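Local coordinates for protein shikimate 5-dehydrogenase (Mycobacterium fortuitum subsp. fortuitum DSM 46621, PDB 4XIJ) that probably catalyses the NADP-dependent interconversion of 3-dehydroshikimate and shikimate, the fourth step of chorismate biosynthesis, at residues Q86-A91 and G107-N112. Sequence-based numbering, arbitrary orientation. Where two conformers were deposited one is given.
Sequences QRTDRA and GWRADN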
# COMPACT_ATOMS: atom_id res chain seq x y z
N GLN A 86 -8.18 -15.97 9.98
CA GLN A 86 -9.11 -14.87 10.05
C GLN A 86 -8.63 -13.81 9.07
O GLN A 86 -7.42 -13.68 8.86
CB GLN A 86 -9.17 -14.34 11.49
CG GLN A 86 -9.57 -15.47 12.49
CD GLN A 86 -9.11 -15.24 13.96
OE1 GLN A 86 -9.35 -14.20 14.53
NE2 GLN A 86 -8.45 -16.24 14.55
N ARG A 87 -9.55 -13.07 8.44
CA ARG A 87 -9.09 -12.00 7.58
C ARG A 87 -10.05 -10.87 7.63
O ARG A 87 -11.25 -11.05 7.81
CB ARG A 87 -8.93 -12.41 6.14
CG ARG A 87 -10.03 -13.19 5.57
CD ARG A 87 -9.57 -14.68 5.43
NE ARG A 87 -10.44 -15.42 4.52
CZ ARG A 87 -11.73 -15.71 4.77
NH1 ARG A 87 -12.29 -15.34 5.92
NH2 ARG A 87 -12.46 -16.37 3.86
N THR A 88 -9.52 -9.67 7.46
CA THR A 88 -10.39 -8.51 7.42
C THR A 88 -11.18 -8.47 6.11
O THR A 88 -10.75 -9.03 5.08
CB THR A 88 -9.59 -7.19 7.56
OG1 THR A 88 -8.71 -7.07 6.44
CG2 THR A 88 -8.80 -7.17 8.85
N ASP A 89 -12.32 -7.82 6.15
CA ASP A 89 -13.11 -7.65 4.93
C ASP A 89 -12.30 -6.92 3.84
O ASP A 89 -12.39 -7.27 2.66
CB ASP A 89 -14.39 -6.86 5.19
CG ASP A 89 -15.39 -7.60 6.05
OD1 ASP A 89 -15.25 -8.82 6.23
OD2 ASP A 89 -16.34 -6.94 6.53
N ARG A 90 -11.51 -5.90 4.21
CA ARG A 90 -10.80 -5.19 3.16
C ARG A 90 -9.68 -6.03 2.54
O ARG A 90 -9.46 -5.92 1.35
CB ARG A 90 -10.26 -3.86 3.67
CG ARG A 90 -9.18 -4.00 4.77
CD ARG A 90 -8.86 -2.59 5.29
NE ARG A 90 -7.73 -2.66 6.22
CZ ARG A 90 -7.01 -1.60 6.58
NH1 ARG A 90 -7.31 -0.39 6.08
NH2 ARG A 90 -5.98 -1.77 7.41
N ALA A 91 -9.03 -6.92 3.30
CA ALA A 91 -8.04 -7.83 2.71
C ALA A 91 -8.74 -8.75 1.72
O ALA A 91 -8.20 -9.02 0.62
CB ALA A 91 -7.33 -8.66 3.79
N GLY A 107 -4.81 -17.62 16.78
CA GLY A 107 -4.95 -17.51 15.34
C GLY A 107 -4.11 -16.43 14.71
O GLY A 107 -3.48 -15.65 15.42
N TRP A 108 -4.06 -16.42 13.39
CA TRP A 108 -3.41 -15.34 12.66
C TRP A 108 -4.47 -14.64 11.85
O TRP A 108 -5.26 -15.28 11.14
CB TRP A 108 -2.32 -15.88 11.72
CG TRP A 108 -1.06 -16.31 12.37
CD1 TRP A 108 -0.71 -17.59 12.74
CD2 TRP A 108 0.04 -15.47 12.72
NE1 TRP A 108 0.56 -17.59 13.27
CE2 TRP A 108 1.04 -16.30 13.29
CE3 TRP A 108 0.31 -14.09 12.60
CZ2 TRP A 108 2.27 -15.81 13.72
CZ3 TRP A 108 1.54 -13.59 13.04
CH2 TRP A 108 2.50 -14.46 13.60
N ARG A 109 -4.49 -13.32 11.96
CA ARG A 109 -5.44 -12.50 11.21
C ARG A 109 -4.72 -11.76 10.07
O ARG A 109 -3.74 -11.02 10.31
CB ARG A 109 -6.14 -11.50 12.15
CG ARG A 109 -7.22 -10.63 11.46
CD ARG A 109 -7.84 -9.62 12.49
NE ARG A 109 -6.87 -8.57 12.79
CZ ARG A 109 -6.53 -8.15 14.01
NH1 ARG A 109 -7.11 -8.65 15.10
NH2 ARG A 109 -5.61 -7.20 14.15
N ALA A 110 -5.22 -11.93 8.85
CA ALA A 110 -4.69 -11.23 7.69
C ALA A 110 -5.33 -9.87 7.48
O ALA A 110 -6.55 -9.74 7.60
CB ALA A 110 -4.92 -12.04 6.43
N ASP A 111 -4.52 -8.87 7.16
CA ASP A 111 -5.07 -7.57 6.81
C ASP A 111 -4.29 -7.02 5.64
O ASP A 111 -3.21 -7.54 5.28
CB ASP A 111 -5.03 -6.60 8.01
CG ASP A 111 -5.86 -5.32 7.82
OD1 ASP A 111 -6.73 -5.24 6.91
OD2 ASP A 111 -5.66 -4.39 8.64
N ASN A 112 -4.84 -5.98 5.02
CA ASN A 112 -4.11 -5.30 3.96
C ASN A 112 -3.95 -3.83 4.29
O ASN A 112 -4.90 -3.06 4.16
CB ASN A 112 -4.84 -5.50 2.60
CG ASN A 112 -3.98 -5.02 1.46
OD1 ASN A 112 -3.55 -3.84 1.47
ND2 ASN A 112 -3.66 -5.91 0.49
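Arg90 lays the edge of its guanidinium side-on against the carboxylate of Asp111, NE reaching OD1 and NH2 reaching OD2, each at 2.9 Å. Both bonds are nearly straight and stay close to the guanidinium plane, although the two flat groups are turned 33° apart. The backbone O of Asn112 sits over one face of the guanidinium, toward its rim. A second donor, Thr88 OG1, meets Asp111 OD1 at 2.7 Å from above the carboxylate plane, so OD1 is gripped twice. With OG1 set between the backbone N and the carbonyl carbon (chi1 63°), the hydroxyl also accepts from Ala91 N, the N-cap bond of helix 89-94. Gln259 NE2 donates to Asp111 OD2, and Asp116 forms a second salt bridge with Arg90 NH2. Before the threonine in the chain, strands 86-87 and 108-111 pair in parallel: Ala110 N donates to Gln86 O (2.8 Å) and Ala110 O accepts from Thr88 N (3.0 Å). On one face of the sheet, Ala110 CB packs 4.0 Å from Arg87 CB, with Leu81 of helix 77-83 against both residues; on the other, Gln86 CB meets Arg109 CG. Strand 86-87 is an outermost strand of the mixed alpha/beta sheet of the substrate-binding domain of shikimate dehydrogenases.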